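Phenolpthiocerol synthesis type-I polyketide synthase ppsA (Mycobacterium bovis, PDB 7AKC) probably takes part in building the lipid core of phthiocerols and phenolphthiocerols, and is represented here by its acyltransferase domain, which transfers acyl extender units. Local coordinates at residues Phe167-Leu172 with Thr187-Glu192; Gly148-Leu153 with Glu210-Asn215; Ala217-Gln222 with Asn263-Val268. All coordinates share one frame; numbering follows the deposited sequence.

Interaction 1: residues Phe167-Leu172 with Thr187-Glu192; sequences FPQVTL and TEQIDE. With NA (sodium ion), chain B.
Val170 and Gln189 bring the two backbones closest, CA to CA 7.4 Å, where a type I turn from Phe167 to Val170 faces the first turns of helix 187-199. The turn is closed by Val170 N bonding to Phe167 O, and its carbonyls bind a sodium ion through Phe167 O at 2.4 Å and Val170 O at 2.2 Å, with three waters and Ile164 O as further ligands. Gln189 has the largest share of the contact. Its extended chain places the amide across that of Gln169, and NE2 donates to Gln169 OE1 at 3.0 Å, the donor lying 52° above the carbonyl plane. At the other end of the same amide, OE1 accepts a hydrogen bond from a water at 2.7 Å, and that water accepts the N-H of Gln169, so glutamine, both donor and acceptor, suits this place. The aliphatic part of Gln189 packs on Val170 CG2, while Val170 CG1 meets Ile190 CD1 at 4.0 Å. Phe167 offers its edge: CZ lies 4.0 Å from Glu192 OE1, with ring and carboxylate planes 79° apart, and the slightly positive ring hydrogens suit an acid whose OE2 is paired with Arg196. Helix 187-199, packed beside the entry to strand 171-177, belongs to the ferredoxin-like small subdomain of acyltransferases, with its βαββαβ order.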
loop_
_atom_site.group_PDB
_atom_site.type_symbol
_atom_site.label_atom_id
_atom_site.label_comp_id
_atom_site.label_asym_id
_atom_site.label_seq_id
_atom_site.Cartn_x
_atom_site.Cartn_y
_atom_site.Cartn_z
ATOM N N PHE A 167 2.390 2.440 23.315
ATOM C CA PHE A 167 0.980 2.372 22.906
ATOM C C PHE A 167 0.806 1.006 22.310
ATOM O O PHE A 167 1.045 0.851 21.112
ATOM C CB PHE A 167 0.648 3.450 21.857
ATOM C CG PHE A 167 0.311 4.807 22.420
ATOM C CD1 PHE A 167 1.287 5.585 23.038
ATOM C CD2 PHE A 167 -0.973 5.317 22.316
ATOM C CE1 PHE A 167 0.970 6.844 23.569
ATOM C CE2 PHE A 167 -1.295 6.571 22.855
ATOM C CZ PHE A 167 -0.316 7.338 23.462
ATOM N N PRO A 168 0.402 -0.014 23.123
ATOM C CA PRO A 168 0.318 -1.400 22.577
ATOM C C PRO A 168 -0.563 -1.567 21.361
ATOM O O PRO A 168 -0.320 -2.468 20.553
ATOM C CB PRO A 168 -0.248 -2.234 23.752
ATOM C CG PRO A 168 -0.670 -1.214 24.801
ATOM C CD PRO A 168 0.116 0.025 24.573
ATOM N N GLN A 169 -1.597 -0.705 21.242
ATOM C CA GLN A 169 -2.524 -0.834 20.111
ATOM C C GLN A 169 -2.174 0.012 18.888
ATOM O O GLN A 169 -2.869 -0.079 17.872
ATOM C CB GLN A 169 -3.952 -0.525 20.551
ATOM C CG GLN A 169 -4.575 -1.550 21.448
ATOM C CD GLN A 169 -5.986 -1.079 21.767
ATOM O OE1 GLN A 169 -6.195 -0.250 22.687
ATOM N NE2 GLN A 169 -6.983 -1.586 21.020
ATOM N N VAL A 170 -1.086 0.804 18.956
ATOM C CA VAL A 170 -0.658 1.620 17.821
ATOM C C VAL A 170 0.636 1.057 17.284
ATOM O O VAL A 170 1.590 0.904 18.039
ATOM C CB VAL A 170 -0.469 3.111 18.177
ATOM C CG1 VAL A 170 0.035 3.863 16.950
ATOM C CG2 VAL A 170 -1.808 3.707 18.677
ATOM N N THR A 171 0.690 0.818 15.960
ATOM C CA THR A 171 1.909 0.317 15.351
ATOM C C THR A 171 2.305 1.150 14.159
ATOM O O THR A 171 1.504 1.943 13.623
ATOM C CB THR A 171 1.733 -1.203 15.021
ATOM O OG1 THR A 171 0.576 -1.363 14.198
ATOM C CG2 THR A 171 1.612 -2.054 16.298
ATOM N N LEU A 172 3.541 0.968 13.704
ATOM C CA LEU A 172 4.038 1.612 12.510
ATOM C C LEU A 172 3.308 0.881 11.371
ATOM O O LEU A 172 3.365 -0.348 11.272
ATOM C CB LEU A 172 5.554 1.411 12.431
ATOM C CG LEU A 172 6.254 2.209 11.352
ATOM C CD1 LEU A 172 7.758 2.428 11.691
ATOM C CD2 LEU A 172 6.170 1.521 10.015
ATOM N N THR A 187 -8.634 5.286 16.554
ATOM C CA THR A 187 -8.665 6.701 16.170
ATOM C C THR A 187 -8.337 7.677 17.318
ATOM O O THR A 187 -7.555 8.601 17.113
ATOM C CB THR A 187 -9.976 7.094 15.471
ATOM O OG1 THR A 187 -9.738 8.294 14.786
ATOM C CG2 THR A 187 -11.146 7.323 16.432
ATOM N N GLU A 188 -8.854 7.421 18.526
ATOM C CA GLU A 188 -8.606 8.302 19.655
ATOM C C GLU A 188 -7.151 8.289 20.106
ATOM O O GLU A 188 -6.628 9.345 20.531
ATOM C CB GLU A 188 -9.560 8.006 20.824
ATOM C CG GLU A 188 -9.391 6.637 21.468
ATOM C CD GLU A 188 -10.072 5.468 20.774
ATOM O OE1 GLU A 188 -10.598 5.647 19.648
ATOM O OE2 GLU A 188 -10.036 4.355 21.348
ATOM N N GLN A 189 -6.463 7.117 19.927
ATOM C CA GLN A 189 -5.033 7.028 20.243
ATOM C C GLN A 189 -4.198 7.750 19.183
ATOM O O GLN A 189 -3.224 8.408 19.515
ATOM C CB GLN A 189 -4.625 5.583 20.457
ATOM C CG GLN A 189 -5.422 4.942 21.599
ATOM C CD GLN A 189 -5.020 3.513 21.846
ATOM O OE1 GLN A 189 -3.925 3.078 21.460
ATOM N NE2 GLN A 189 -5.879 2.761 22.522
ATOM N N ILE A 190 -4.600 7.641 17.913
ATOM C CA ILE A 190 -3.966 8.365 16.805
ATOM C C ILE A 190 -4.064 9.877 17.043
ATOM O O ILE A 190 -3.058 10.577 16.948
ATOM C CB ILE A 190 -4.597 7.952 15.467
ATOM C CG1 ILE A 190 -4.248 6.463 15.126
ATOM C CG2 ILE A 190 -4.185 8.929 14.334
ATOM C CD1 ILE A 190 -2.730 6.078 15.064
ATOM N N ASP A 191 -5.232 10.359 17.530
ATOM C CA ASP A 191 -5.409 11.753 17.829
ATOM C C ASP A 191 -4.451 12.184 18.952
ATOM O O ASP A 191 -3.847 13.252 18.854
ATOM C CB ASP A 191 -6.868 12.025 18.190
ATOM C CG ASP A 191 -7.761 12.103 16.954
ATOM O OD1 ASP A 191 -7.210 12.168 15.808
ATOM O OD2 ASP A 191 -9.001 12.042 17.111
ATOM N N GLU A 192 -4.308 11.349 19.999
ATOM C CA GLU A 192 -3.429 11.719 21.123
ATOM C C GLU A 192 -1.982 11.814 20.630
ATOM O O GLU A 192 -1.224 12.697 21.048
ATOM C CB GLU A 192 -3.536 10.737 22.306
ATOM C CG GLU A 192 -2.562 11.144 23.411
ATOM C CD GLU A 192 -2.526 10.415 24.736
ATOM O OE1 GLU A 192 -3.343 9.491 24.936
ATOM O OE2 GLU A 192 -1.697 10.808 25.594
HETATM NA NA NA B . 2.949 0.449 19.758
HETATM O O HOH W 1 2.551 -1.986 19.676
HETATM O O HOH W 2 -2.409 1.511 23.011
HETATM O O HOH W 3 4.759 -0.299 18.475
HETATM O O HOH W 4 3.933 -0.869 21.461
#

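Interaction 2: residues Gly148-Leu153 with Glu210-Asn215; sequences GGMALL and EVAPHN
Ala212 lays its methyl group on the backbone of Gly148 and Gly149, and the CA atoms of Gly148 and Ala212 stand just 5.0 Å apart. The apolar contacts come first. Ala212 CB sits 3.6 Å from Gly148 C, and glycine suits the strand here because no side chain of its own competes for the place the methyl takes. Met150 then extends the packing along the loop: CG lies 4.1 Å from Ala212 CB, and SD meets Pro213 CD at the same distance of 4.1 Å, the thioether chain crossing the proline at about a right angle. A bend at the last torsion (chi3 108°) carries CE to the edge of the His214 imidazole, 4.3 Å from CD2. An unbranched, flexible methionine can thus follow three successive loop residues.

Polar links between the segments run through water. One water accepts from Gly148 N at 2.8 Å and from Ala212 N, joining two backbone donors. Within the loop, Asn215 ND2 grips Ala212 O at 2.8 Å and Pro213 O at 2.9 Å, approaching both from well above the carbonyl planes, about 70° out. The short amide thereby ties down a bend in which His214 has positive phi.

His214 itself turns to other partners: NE2 bonds Ser112 OG and ND1 bonds Asn266 O, an arrangement consistent with the serine-histidine dyad of acyltransferases. From Met150 on, the strand bonds to strands 180-184 and 204-207; the loop meets its Gly148 end through packing and water, without direct pairing. The chemistry implies that the histidine is probably positioned by several things together: its bonds to Ser112 and Asn266, the Asn215-tied bend, and weak apolar contact from Met150.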
loop_
_atom_site.group_PDB
_atom_site.type_symbol
_atom_site.label_atom_id
_atom_site.label_comp_id
_atom_site.label_asym_id
_atom_site.label_seq_id
_atom_site.Cartn_x
_atom_site.Cartn_y
_atom_site.Cartn_z
ATOM N N GLY A 148 -10.586 2.672 13.703
ATOM C CA GLY A 148 -9.148 2.931 13.604
ATOM C C GLY A 148 -8.842 4.081 12.689
ATOM O O GLY A 148 -9.652 4.477 11.843
ATOM N N GLY A 149 -7.702 4.679 12.909
ATOM C CA GLY A 149 -7.258 5.791 12.099
ATOM C C GLY A 149 -5.770 5.670 11.820
ATOM O O GLY A 149 -5.119 4.719 12.258
ATOM N N MET A 150 -5.292 6.533 10.950
ATOM C CA MET A 150 -3.871 6.576 10.618
ATOM C C MET A 150 -3.367 8.003 10.727
ATOM O O MET A 150 -4.154 8.934 10.628
ATOM C CB MET A 150 -3.621 6.008 9.223
ATOM C CG MET A 150 -3.995 4.534 9.151
ATOM S SD MET A 150 -3.822 3.780 7.521
ATOM C CE MET A 150 -2.437 2.789 7.772
ATOM N N ALA A 151 -2.052 8.181 10.897
ATOM C CA ALA A 151 -1.491 9.541 10.922
ATOM C C ALA A 151 -0.175 9.512 10.180
ATOM O O ALA A 151 0.624 8.604 10.395
ATOM C CB ALA A 151 -1.281 10.044 12.343
ATOM N N LEU A 152 0.047 10.525 9.347
ATOM C CA LEU A 152 1.284 10.720 8.614
ATOM C C LEU A 152 2.150 11.584 9.503
ATOM O O LEU A 152 1.774 12.730 9.821
ATOM C CB LEU A 152 1.000 11.455 7.301
ATOM C CG LEU A 152 2.257 11.812 6.481
ATOM C CD1 LEU A 152 3.087 10.548 6.115
ATOM C CD2 LEU A 152 1.880 12.647 5.230
ATOM N N LEU A 153 3.295 11.058 9.934
ATOM C CA LEU A 153 4.193 11.790 10.816
ATOM C C LEU A 153 5.463 12.188 10.072
ATOM O O LEU A 153 6.032 11.366 9.318
ATOM C CB LEU A 153 4.600 10.878 11.995
ATOM C CG LEU A 153 3.457 10.158 12.724
ATOM C CD1 LEU A 153 3.991 9.355 13.875
ATOM C CD2 LEU A 153 2.373 11.135 13.189
ATOM N N GLU A 210 -11.551 4.295 5.632
ATOM C CA GLU A 210 -12.761 3.571 6.055
ATOM C C GLU A 210 -12.470 2.647 7.221
ATOM O O GLU A 210 -13.224 2.642 8.195
ATOM C CB GLU A 210 -13.406 2.775 4.893
ATOM C CG GLU A 210 -14.064 3.616 3.811
ATOM C CD GLU A 210 -13.214 4.583 3.004
ATOM O OE1 GLU A 210 -11.984 4.366 2.873
ATOM O OE2 GLU A 210 -13.794 5.550 2.465
ATOM N N VAL A 211 -11.397 1.866 7.077
ATOM C CA VAL A 211 -10.942 0.910 8.125
ATOM C C VAL A 211 -9.413 0.944 8.084
ATOM O O VAL A 211 -8.853 0.830 7.008
ATOM C CB VAL A 211 -11.432 -0.531 7.903
ATOM C CG1 VAL A 211 -10.828 -1.495 8.912
ATOM C CG2 VAL A 211 -12.943 -0.648 7.910
ATOM N N ALA A 212 -8.788 1.101 9.238
ATOM C CA ALA A 212 -7.315 1.179 9.290
ATOM C C ALA A 212 -6.719 -0.219 9.332
ATOM O O ALA A 212 -6.945 -0.946 10.283
ATOM C CB ALA A 212 -6.875 2.002 10.460
ATOM N N PRO A 213 -5.941 -0.610 8.310
ATOM C CA PRO A 213 -5.259 -1.864 8.356
ATOM C C PRO A 213 -3.858 -1.663 8.961
ATOM O O PRO A 213 -3.605 -0.630 9.509
ATOM C CB PRO A 213 -5.251 -2.256 6.870
ATOM C CG PRO A 213 -5.539 -0.996 6.073
ATOM C CD PRO A 213 -5.682 0.123 7.077
ATOM N N HIS A 214 -3.004 -2.679 8.890
ATOM C CA HIS A 214 -1.585 -2.556 9.323
ATOM C C HIS A 214 -1.463 -2.221 10.808
ATOM O O HIS A 214 -0.580 -1.441 11.157
ATOM C CB HIS A 214 -0.801 -1.658 8.370
ATOM C CG HIS A 214 -1.197 -1.899 6.963
ATOM N ND1 HIS A 214 -1.050 -3.124 6.370
ATOM C CD2 HIS A 214 -1.802 -1.107 6.062
ATOM C CE1 HIS A 214 -1.515 -3.075 5.148
ATOM N NE2 HIS A 214 -1.985 -1.863 4.946
ATOM N N ASN A 215 -2.301 -2.855 11.619
ATOM C CA ASN A 215 -2.275 -2.627 13.084
ATOM C C ASN A 215 -2.913 -3.842 13.769
ATOM O O ASN A 215 -3.559 -4.618 13.077
ATOM C CB ASN A 215 -2.863 -1.257 13.439
ATOM C CG ASN A 215 -4.364 -1.202 13.277
ATOM O OD1 ASN A 215 -5.096 -1.528 14.197
ATOM N ND2 ASN A 215 -4.821 -0.783 12.114
HETATM O O HOH W 5 -10.934 0.814 11.610
HETATM O O HOH W 6 -11.832 3.947 10.301
#

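Interaction 3: residues Ala217-Gln222 with Asn263-Val268; sequences AMDALQ and NMRNPV
Arg265 reaches past Gln222 to Asp219, and each step of its chain meets something different. CB touches the amide of Gln222, with NE2 at 3.4 Å; that amide nitrogen has its hydrogen bond elsewhere, to Ala261 O, and the amide passes the arginine stem at a slant. CG comes 3.6 Å from Asp219 OD1, and the bend that follows (chi2 59°) keeps the chain close to OD1, with CD 3.1 Å from that oxygen. NE then donates to Asp219 OD1 at 2.9 Å, forming a salt bridge. The N-H...O angle is 132°, and the oxygen lies in the guanidinium plane, while NE comes to its syn side tilted 27° from the carboxylate plane. Only NE bonds the carboxylate directly; OD2 is linked through a water that accepts from NH2 at 2.9 Å and donates to Asp219 OD2 at 2.6 Å. Arginine fits because its long aliphatic stem can pack before its charged end meets the acid.

Beneath this polar layer the sulfur-containing side chains mesh. Met264 CE lies 3.9 Å from Met218 SD and 4.2 Å from Leu221 CD1, crossing both side chains at about right angles, and Met141 of helix 127-141 closes in on Leu221 and Met264.

The contact joins the 3-10 segment leading to helix 222-228 to the chain that runs from helix 257-265 toward Asn266. Asn266 O bonds His214 ND1, so the packing borders what is probably the catalytic serine-histidine site of the acyltransferase fold.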
loop_
_atom_site.group_PDB
_atom_site.type_symbol
_atom_site.label_atom_id
_atom_site.label_comp_id
_atom_site.label_asym_id
_atom_site.label_seq_id
_atom_site.Cartn_x
_atom_site.Cartn_y
_atom_site.Cartn_z
ATOM N N ALA A 217 -5.548 -4.549 15.256
ATOM C CA ALA A 217 -6.995 -4.777 15.070
ATOM C C ALA A 217 -7.234 -5.771 13.931
ATOM O O ALA A 217 -8.304 -6.366 13.881
ATOM C CB ALA A 217 -7.683 -3.480 14.798
ATOM N N MET A 218 -6.254 -5.917 13.045
ATOM C CA MET A 218 -6.376 -6.885 11.928
ATOM C C MET A 218 -6.094 -8.327 12.380
ATOM O O MET A 218 -6.451 -9.240 11.635
ATOM C CB MET A 218 -5.431 -6.490 10.790
ATOM C CG MET A 218 -5.680 -5.095 10.279
ATOM S SD MET A 218 -7.242 -4.971 9.384
ATOM C CE MET A 218 -8.220 -4.006 10.532
ATOM N N ASP A 219 -5.478 -8.524 13.542
ATOM C CA ASP A 219 -5.111 -9.895 13.978
ATOM C C ASP A 219 -6.360 -10.773 13.994
ATOM O O ASP A 219 -6.297 -11.893 13.497
ATOM C CB ASP A 219 -4.546 -9.903 15.390
ATOM C CG ASP A 219 -3.204 -9.224 15.550
ATOM O OD1 ASP A 219 -2.534 -9.029 14.542
ATOM O OD2 ASP A 219 -2.850 -8.919 16.691
ATOM N N ALA A 220 -7.460 -10.242 14.512
ATOM C CA ALA A 220 -8.694 -11.043 14.666
ATOM C C ALA A 220 -9.335 -11.433 13.331
ATOM O O ALA A 220 -10.134 -12.343 13.355
ATOM C CB ALA A 220 -9.668 -10.316 15.549
ATOM N N LEU A 221 -8.990 -10.765 12.231
ATOM C CA LEU A 221 -9.575 -11.058 10.896
ATOM C C LEU A 221 -8.713 -12.064 10.118
ATOM O O LEU A 221 -9.174 -12.529 9.075
ATOM C CB LEU A 221 -9.705 -9.762 10.096
ATOM C CG LEU A 221 -10.341 -8.573 10.810
ATOM C CD1 LEU A 221 -10.373 -7.372 9.888
ATOM C CD2 LEU A 221 -11.741 -8.908 11.283
ATOM N N GLN A 222 -7.523 -12.372 10.610
ATOM C CA GLN A 222 -6.604 -13.256 9.849
ATOM C C GLN A 222 -7.161 -14.693 9.787
ATOM O O GLN A 222 -7.081 -15.246 8.698
ATOM C CB GLN A 222 -5.184 -13.195 10.406
ATOM C CG GLN A 222 -4.524 -11.836 10.272
ATOM C CD GLN A 222 -3.130 -11.880 10.840
ATOM O OE1 GLN A 222 -2.922 -12.250 11.989
ATOM N NE2 GLN A 222 -2.157 -11.523 10.023
ATOM N N ASN A 263 -0.504 -9.647 4.762
ATOM C CA ASN A 263 -0.409 -8.326 4.138
ATOM C C ASN A 263 -1.283 -7.272 4.828
ATOM O O ASN A 263 -0.853 -6.122 5.006
ATOM C CB ASN A 263 -0.715 -8.421 2.629
ATOM C CG ASN A 263 -1.001 -7.100 1.989
ATOM O OD1 ASN A 263 -2.164 -6.661 1.943
ATOM N ND2 ASN A 263 0.051 -6.402 1.584
ATOM N N MET A 264 -2.479 -7.679 5.234
ATOM C CA MET A 264 -3.424 -6.728 5.883
ATOM C C MET A 264 -2.947 -6.322 7.289
ATOM O O MET A 264 -3.346 -5.253 7.728
ATOM C CB MET A 264 -4.831 -7.336 5.950
ATOM C CG MET A 264 -5.004 -8.391 7.004
ATOM S SD MET A 264 -6.594 -9.221 6.860
ATOM C CE MET A 264 -7.688 -7.814 6.707
ATOM N N ARG A 265 -2.123 -7.133 7.948
ATOM C CA ARG A 265 -1.665 -6.841 9.336
ATOM C C ARG A 265 -0.270 -6.217 9.322
ATOM O O ARG A 265 -0.050 -5.265 10.069
ATOM C CB ARG A 265 -1.626 -8.134 10.154
ATOM C CG ARG A 265 -0.923 -8.039 11.497
ATOM C CD ARG A 265 -1.560 -7.000 12.389
ATOM N NE ARG A 265 -0.836 -6.872 13.639
ATOM C CZ ARG A 265 0.152 -6.018 13.857
ATOM N NH1 ARG A 265 0.544 -5.189 12.907
ATOM N NH2 ARG A 265 0.740 -5.994 15.035
ATOM N N ASN A 266 0.639 -6.756 8.503
ATOM C CA ASN A 266 2.013 -6.275 8.536
ATOM C C ASN A 266 2.121 -4.815 8.146
ATOM O O ASN A 266 1.304 -4.322 7.362
ATOM C CB ASN A 266 2.862 -7.079 7.537
ATOM C CG ASN A 266 3.388 -8.379 8.074
ATOM O OD1 ASN A 266 2.995 -8.852 9.144
ATOM N ND2 ASN A 266 4.248 -9.020 7.293
ATOM N N PRO A 267 3.185 -4.131 8.597
ATOM C CA PRO A 267 3.469 -2.801 8.048
ATOM C C PRO A 267 3.657 -2.882 6.515
ATOM O O PRO A 267 3.908 -3.957 5.931
ATOM C CB PRO A 267 4.825 -2.411 8.674
ATOM C CG PRO A 267 5.143 -3.412 9.647
ATOM C CD PRO A 267 4.240 -4.603 9.502
ATOM N N VAL A 268 3.489 -1.751 5.861
ATOM C CA VAL A 268 3.636 -1.653 4.386
ATOM C C VAL A 268 5.065 -1.162 4.112
ATOM O O VAL A 268 5.397 -0.007 4.458
ATOM C CB VAL A 268 2.638 -0.635 3.829
ATOM C CG1 VAL A 268 2.858 -0.460 2.319
ATOM C CG2 VAL A 268 1.191 -1.032 4.154
HETATM O O HOH W 7 -0.534 -7.772 16.974
#

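Interaction 2 is buried, whereas interactions 1 and 3 are partly buried and carry direct polar side-chain bonds at their outer sides. Chemistry follows place: an amide pair and a sodium-bound turn in 167-172 with 187-192, apolar packing with a water bridge in 148-153 with 210-215, and a salt bridge above methionines in 217-222 with 263-268. Interactions 1 and 2 both reach the antiparallel sheet of the small subdomain and touch where Ile190 packs on Gly149 and Ala151. Interactions 2 and 3 meet at His214, whose backbone N probably bonds Met264 O. Interaction 1 reaches interaction 3 more lightly, through Leu172 against Pro267.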